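Local coordinates for glutamine synthetase (Streptomyces coelicolor, PDB 4BAX), which belongs to the glutamine synthetase family, joining a beta-grasp domain to a catalytic domain in each chain of a ten-chain assembly, at residues T233-T237 and K238-E242; E156-L159 and E160-K164. All coordinates share one frame; numbering follows the deposited sequence.

Contact 1: T233-T237 and K238-E242; sequences TNFST and KAMRE
M240 overlaps the ring of F235 in a Met-aromatic contact, where strand 231-236 ends and helix 238-242 begins. Its SD lies 3.6 Å from F235 CE2, approaching the ring obliquely with the two side chains crossing at about a right angle. A flexible thioether suits this place: the bend at chi3 (74°) brings its methyl back to the F235 main chain, M240 CE lying 3.6 Å from F235 O. F111 meets the same ring, and helix 244-253 packs against M240. T237, the residue between strand and helix, is the N-cap. Its OG1 stands between its own N and carbonyl carbon (chi1 59°), facing the helix start, and T237 OG1 accepts from M240 N at 3.2 Å, while its side chain touches L338 of helix 323-341. T237 O accepts from R241 N at 2.9 Å, an i to i+4 bond that closes the first turn. R241 bends back over this junction. Its NH2 donates to E108 O, and NH1 lies beside S236 OG, near the guanidinium plane, in a doubtful bond; arginine has several N-H groups that can serve both sides. K238 reaches one turn on in a salt bridge to E242 whose hydrogen bond is weak. The R241 guanidinium lies over the T237-K238 peptide, offset toward the rim, with T237 C and K238 N each 3.1 Å above its plane.

Contact 2: E156-L159 and E160-K164; sequences EAHL and ENCLK
Residues E156 to L159 accept from E160 to L163 in the regular i to i+4 ladder of an alpha helix, exemplified by the 2.8 Å bond from C162 N to H158 O. Helix 152-164 presents different chemistry on its different sides. On the side packed against helix 190-210, the thiol of C162 sits over one face of the H158 imidazole, C162 SG lying 3.6 Å from the H158 ring centroid and 29° off the normal, displaced toward NE2. It is a sulfur-aromatic contact: the sulfur approaches from above the ring, whereas NE2 is engaged by A200 O in a hydrogen bond. With SG of C162 anti to the carbonyl carbon (chi1 -75°), the sulfur points back along the helix toward the histidine one turn earlier. A polarisable cysteine is small enough to sit over the ring, and both side chains touch L203; F183 also meets the imidazole.

N161, one turn after A157, bonds through ND2 to T207 OG1, giving the amide a polar partner on helix 190-210. A157, with only a methyl, touches T207 and F211, consistent with close packing.

L159 and L163 run alongside each other in the same direction, with L159 CD1 4.1 Å from L163 CD1. L159 also packs on I169 and I172 of strand 169-174, and both leucines touch K5 of the second subunit. E156 and E160 carry like charges, but each has a cationic partner on that subunit: R70 for E156 and K5 for E160. These salt bridges would probably offset the mutual repulsion of the carboxylates, so one side of the helix packs within the chain while the other meets the second subunit through both salt bridges and leucine contacts.

From the N terminus, the chain first reaches contact 2, within helix 152-164, and later contact 1, at the end of strand 231-236. Each is local, spanning consecutive residues, so neither closes a long loop; they follow in series and neither nest nor cross. Between them run strands 169-174 and 180-188, helix 190-210 and strand 214-216. The centres of contact 1 and contact 2 lie 28 Å apart, and the two do not touch. The mixed sheet connects them: strand 231-236 pairs with 110-121, which pairs with 180-188, itself beside 169-174, where contact 2 packs. Contact 2 also meets a second subunit, while contact 1 joins the sheet to helices 244-253 and 323-341.

Contact 1: T233-T237 and K238-E242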
ATOM      1  N   THR A 233      18.362 -42.951  -3.873  1.00 35.69           N
ATOM      2  CA  THR A 233      19.540 -43.355  -4.624  1.00 36.09           C
ATOM      3  C   THR A 233      19.358 -44.747  -5.238  1.00 36.99           C
ATOM      4  O   THR A 233      19.042 -45.724  -4.552  1.00 37.08           O
ATOM      5  CB  THR A 233      20.794 -43.301  -3.749  1.00 35.11           C
ATOM      6  OG1 THR A 233      20.883 -42.004  -3.142  1.00 34.28           O
ATOM      7  CG2 THR A 233      22.030 -43.555  -4.592  1.00 35.14           C
ATOM      8  N   ASN A 234      19.537 -44.792  -6.552  1.00 37.82           N
ATOM      9  CA  ASN A 234      19.436 -46.014  -7.328  1.00 39.01           C
ATOM     10  C   ASN A 234      20.829 -46.561  -7.567  1.00 38.39           C
ATOM     11  O   ASN A 234      21.735 -45.836  -7.995  1.00 37.93           O
ATOM     12  CB  ASN A 234      18.746 -45.740  -8.666  1.00 40.57           C
ATOM     13  CG  ASN A 234      17.361 -45.137  -8.492  1.00 41.77           C
ATOM     14  OD1 ASN A 234      16.484 -45.713  -7.832  1.00 42.14           O
ATOM     15  ND2 ASN A 234      17.168 -43.946  -9.058  1.00 42.04           N
ATOM     16  N   PHE A 235      20.985 -47.847  -7.287  1.00 38.07           N
ATOM     17  CA  PHE A 235      22.298 -48.458  -7.315  1.00 38.27           C
ATOM     18  C   PHE A 235      22.327 -49.855  -7.913  1.00 38.22           C
ATOM     19  O   PHE A 235      21.446 -50.674  -7.623  1.00 38.24           O
ATOM     20  CB  PHE A 235      22.868 -48.485  -5.906  1.00 38.63           C
ATOM     21  CG  PHE A 235      24.016 -49.411  -5.750  1.00 39.48           C
ATOM     22  CD1 PHE A 235      25.264 -49.074  -6.230  1.00 39.83           C
ATOM     23  CD2 PHE A 235      23.839 -50.647  -5.137  1.00 40.04           C
ATOM     24  CE1 PHE A 235      26.329 -49.937  -6.077  1.00 40.35           C
ATOM     25  CE2 PHE A 235      24.903 -51.521  -4.987  1.00 40.51           C
ATOM     26  CZ  PHE A 235      26.151 -51.164  -5.456  1.00 40.59           C
ATOM     27  N   SER A 236      23.358 -50.126  -8.710  1.00 38.21           N
ATOM     28  CA  SER A 236      23.576 -51.458  -9.269  1.00 38.70           C
ATOM     29  C   SER A 236      25.052 -51.670  -9.585  1.00 39.78           C
ATOM     30  O   SER A 236      25.824 -50.722  -9.748  1.00 39.89           O
ATOM     31  CB  SER A 236      22.718 -51.707 -10.534  1.00 38.34           C
ATOM     32  OG  SER A 236      23.237 -51.050 -11.697  1.00 37.95           O
ATOM     33  N   THR A 237      25.410 -52.941  -9.705  1.00 40.60           N
ATOM     34  CA  THR A 237      26.724 -53.353 -10.145  1.00 40.64           C
ATOM     35  C   THR A 237      26.443 -54.200 -11.372  1.00 41.83           C
ATOM     36  O   THR A 237      25.276 -54.491 -11.648  1.00 42.06           O
ATOM     37  CB  THR A 237      27.441 -54.225  -9.100  1.00 39.69           C
ATOM     38  OG1 THR A 237      26.647 -55.397  -8.833  1.00 39.28           O
ATOM     39  CG2 THR A 237      27.724 -53.436  -7.804  1.00 38.86           C
ATOM     40  N   LYS A 238      27.491 -54.612 -12.090  1.00 42.26           N
ATOM     41  CA  LYS A 238      27.326 -55.403 -13.310  1.00 42.03           C
ATOM     42  C   LYS A 238      26.570 -56.698 -12.972  1.00 41.69           C
ATOM     43  O   LYS A 238      25.647 -57.102 -13.697  1.00 41.24           O
ATOM     44  CB  LYS A 238      28.685 -55.721 -13.924  1.00 42.52           C
ATOM     45  CG  LYS A 238      28.634 -56.375 -15.302  1.00 43.66           C
ATOM     46  CD  LYS A 238      30.037 -56.783 -15.793  1.00 45.50           C
ATOM     47  CE  LYS A 238      30.702 -57.814 -14.859  1.00 47.22           C
ATOM     48  NZ  LYS A 238      30.115 -59.198 -14.901  1.00 48.23           N
ATOM     49  N   ALA A 239      26.941 -57.308 -11.843  1.00 41.72           N
ATOM     50  CA  ALA A 239      26.290 -58.518 -11.352  1.00 41.74           C
ATOM     51  C   ALA A 239      24.807 -58.305 -11.027  1.00 41.67           C
ATOM     52  O   ALA A 239      23.955 -59.143 -11.346  1.00 42.20           O
ATOM     53  CB  ALA A 239      27.028 -59.050 -10.127  1.00 41.85           C
ATOM     54  N   MET A 240      24.491 -57.173 -10.419  1.00 41.00           N
ATOM     55  CA  MET A 240      23.106 -56.854 -10.101  1.00 40.15           C
ATOM     56  C   MET A 240      22.269 -56.654 -11.372  1.00 40.33           C
ATOM     57  O   MET A 240      21.111 -57.057 -11.447  1.00 39.85           O
ATOM     58  CB  MET A 240      23.041 -55.629  -9.196  1.00 39.09           C
ATOM     59  CG  MET A 240      23.580 -55.917  -7.806  1.00 38.84           C
ATOM     60  SD  MET A 240      23.866 -54.419  -6.849  1.00 37.22           S
ATOM     61  CE  MET A 240      22.158 -53.958  -6.459  1.00 22.28           C
ATOM     62  N   ARG A 241      22.864 -56.022 -12.375  1.00 41.08           N
ATOM     63  CA  ARG A 241      22.199 -55.870 -13.665  1.00 41.81           C
ATOM     64  C   ARG A 241      22.045 -57.206 -14.397  1.00 44.01           C
ATOM     65  O   ARG A 241      21.169 -57.368 -15.247  1.00 44.49           O
ATOM     66  CB  ARG A 241      22.888 -54.829 -14.551  1.00 40.35           C
ATOM     67  CG  ARG A 241      23.212 -53.534 -13.850  1.00 38.74           C
ATOM     68  CD  ARG A 241      23.783 -52.498 -14.809  1.00 37.74           C
ATOM     69  NE  ARG A 241      25.252 -52.517 -14.781  1.00 37.45           N
ATOM     70  CZ  ARG A 241      26.002 -51.992 -13.805  1.00 37.02           C
ATOM     71  NH1 ARG A 241      25.429 -51.421 -12.731  1.00 36.73           N
ATOM     72  NH2 ARG A 241      27.330 -52.059 -13.884  1.00 36.72           N
ATOM     73  N   GLU A 242      22.942 -58.139 -14.090  1.00 45.32           N
ATOM     74  CA  GLU A 242      22.872 -59.485 -14.653  1.00 46.93           C
ATOM     75  C   GLU A 242      21.931 -60.479 -13.961  1.00 47.51           C
ATOM     76  O   GLU A 242      21.275 -61.266 -14.643  1.00 47.65           O
ATOM     77  CB  GLU A 242      24.282 -60.073 -14.873  1.00 47.87           C
ATOM     78  CG  GLU A 242      24.906 -59.561 -16.193  1.00 48.58           C
ATOM     79  CD  GLU A 242      26.436 -59.586 -16.224  1.00 49.55           C
ATOM     80  OE1 GLU A 242      27.050 -60.354 -15.454  1.00 50.39           O
ATOM     81  OE2 GLU A 242      27.034 -58.822 -17.016  1.00 49.52           O
TER

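Contact 2: E156-L159 and E160-K164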
ATOM      1  N   GLU A 156      12.039 -24.863 -15.042  1.00 27.60           N
ATOM      2  CA  GLU A 156      12.368 -24.959 -16.446  1.00 26.76           C
ATOM      3  C   GLU A 156      13.691 -24.318 -16.781  1.00 25.00           C
ATOM      4  O   GLU A 156      14.470 -24.895 -17.550  1.00 24.65           O
ATOM      5  CB  GLU A 156      11.270 -24.367 -17.316  1.00 28.57           C
ATOM      6  CG  GLU A 156       9.968 -25.137 -17.274  1.00 30.90           C
ATOM      7  CD  GLU A 156       9.962 -26.401 -18.165  1.00 32.97           C
ATOM      8  OE1 GLU A 156      10.765 -26.510 -19.132  1.00 33.63           O
ATOM      9  OE2 GLU A 156       9.120 -27.285 -17.908  1.00 33.62           O
ATOM     10  N   ALA A 157      13.979 -23.168 -16.173  1.00 24.44           N
ATOM     11  CA  ALA A 157      15.252 -22.495 -16.431  1.00 24.83           C
ATOM     12  C   ALA A 157      16.430 -23.363 -15.967  1.00 25.94           C
ATOM     13  O   ALA A 157      17.450 -23.498 -16.672  1.00 26.76           O
ATOM     14  CB  ALA A 157      15.275 -21.149 -15.754  1.00 23.97           C
ATOM     15  N   HIS A 158      16.262 -23.990 -14.810  1.00 25.67           N
ATOM     16  CA  HIS A 158      17.270 -24.875 -14.256  1.00 25.26           C
ATOM     17  C   HIS A 158      17.495 -26.149 -15.092  1.00 25.75           C
ATOM     18  O   HIS A 158      18.647 -26.557 -15.339  1.00 25.77           O
ATOM     19  CB  HIS A 158      16.898 -25.226 -12.838  1.00 24.49           C
ATOM     20  CG  HIS A 158      17.745 -26.300 -12.237  1.00 23.55           C
ATOM     21  ND1 HIS A 158      17.279 -27.579 -12.020  1.00 23.06           N
ATOM     22  CD2 HIS A 158      19.028 -26.282 -11.810  1.00 23.39           C
ATOM     23  CE1 HIS A 158      18.238 -28.301 -11.472  1.00 23.21           C
ATOM     24  NE2 HIS A 158      19.308 -27.538 -11.333  1.00 23.53           N
ATOM     25  N   LEU A 159      16.408 -26.759 -15.563  1.00 25.90           N
ATOM     26  CA  LEU A 159      16.555 -27.966 -16.374  1.00 26.06           C
ATOM     27  C   LEU A 159      17.295 -27.661 -17.684  1.00 26.95           C
ATOM     28  O   LEU A 159      18.222 -28.396 -18.069  1.00 27.40           O
ATOM     29  CB  LEU A 159      15.201 -28.627 -16.629  1.00 25.09           C
ATOM     30  CG  LEU A 159      15.164 -29.729 -17.681  1.00 24.31           C
ATOM     31  CD1 LEU A 159      15.861 -30.982 -17.169  1.00 24.10           C
ATOM     32  CD2 LEU A 159      13.735 -30.028 -18.059  1.00 23.76           C
ATOM     33  N   GLU A 160      16.898 -26.576 -18.351  1.00 26.72           N
ATOM     34  CA  GLU A 160      17.565 -26.157 -19.579  1.00 26.60           C
ATOM     35  C   GLU A 160      19.029 -25.804 -19.289  1.00 25.48           C
ATOM     36  O   GLU A 160      19.930 -26.167 -20.037  1.00 24.78           O
ATOM     37  CB  GLU A 160      16.826 -24.979 -20.224  1.00 27.48           C
ATOM     38  CG  GLU A 160      17.416 -24.493 -21.566  1.00 28.11           C
ATOM     39  CD  GLU A 160      17.337 -25.563 -22.688  1.00 66.78           C
ATOM     40  OE1 GLU A 160      16.826 -26.680 -22.450  1.00 66.59           O
ATOM     41  OE2 GLU A 160      17.794 -25.294 -23.822  1.00 67.06           O
ATOM     42  N   ASN A 161      19.268 -25.180 -18.139  1.00 25.73           N
ATOM     43  CA  ASN A 161      20.622 -24.846 -17.736  1.00 26.31           C
ATOM     44  C   ASN A 161      21.486 -26.090 -17.486  1.00 26.45           C
ATOM     45  O   ASN A 161      22.649 -26.119 -17.902  1.00 26.99           O
ATOM     46  CB  ASN A 161      20.589 -23.956 -16.494  1.00 26.62           C
ATOM     47  CG  ASN A 161      20.345 -22.495 -16.841  1.00 27.10           C
ATOM     48  OD1 ASN A 161      20.533 -22.091 -17.988  1.00 27.21           O
ATOM     49  ND2 ASN A 161      19.932 -21.697 -15.858  1.00 27.08           N
ATOM     50  N   CYS A 162      20.922 -27.113 -16.844  1.00 25.90           N
ATOM     51  CA  CYS A 162      21.640 -28.365 -16.571  1.00 25.51           C
ATOM     52  C   CYS A 162      22.019 -29.088 -17.890  1.00 30.21           C
ATOM     53  O   CYS A 162      23.132 -29.628 -18.044  1.00 30.09           O
ATOM     54  CB  CYS A 162      20.792 -29.283 -15.682  1.00 25.06           C
ATOM     55  SG  CYS A 162      20.719 -28.759 -13.903  1.00 25.40           S
ATOM     56  N   LEU A 163      21.082 -29.108 -18.840  1.00 30.13           N
ATOM     57  CA  LEU A 163      21.318 -29.751 -20.139  1.00 30.21           C
ATOM     58  C   LEU A 163      22.358 -29.021 -21.000  1.00 30.90           C
ATOM     59  O   LEU A 163      23.227 -29.654 -21.614  1.00 30.88           O
ATOM     60  CB  LEU A 163      19.999 -29.930 -20.902  1.00 29.69           C
ATOM     61  CG  LEU A 163      19.011 -30.866 -20.183  1.00 29.68           C
ATOM     62  CD1 LEU A 163      17.625 -30.911 -20.816  1.00 29.71           C
ATOM     63  CD2 LEU A 163      19.580 -32.274 -20.124  1.00 29.79           C
ATOM     64  N   LYS A 164      22.304 -27.688 -20.992  1.00 31.29           N
ATOM     65  CA  LYS A 164      23.289 -26.879 -21.699  1.00 31.97           C
ATOM     66  C   LYS A 164      24.666 -27.110 -21.094  1.00 32.36           C
ATOM     67  O   LYS A 164      25.670 -27.105 -21.805  1.00 33.68           O
ATOM     68  CB  LYS A 164      22.909 -25.403 -21.620  1.00 32.28           C
ATOM     69  CG  LYS A 164      22.396 -24.835 -22.922  1.00 32.78           C
ATOM     70  CD  LYS A 164      21.121 -24.042 -22.684  1.00 33.35           C
ATOM     71  CE  LYS A 164      21.378 -22.755 -21.916  1.00 33.77           C
ATOM     72  NZ  LYS A 164      20.819 -21.596 -22.676  1.00 34.25           N
TER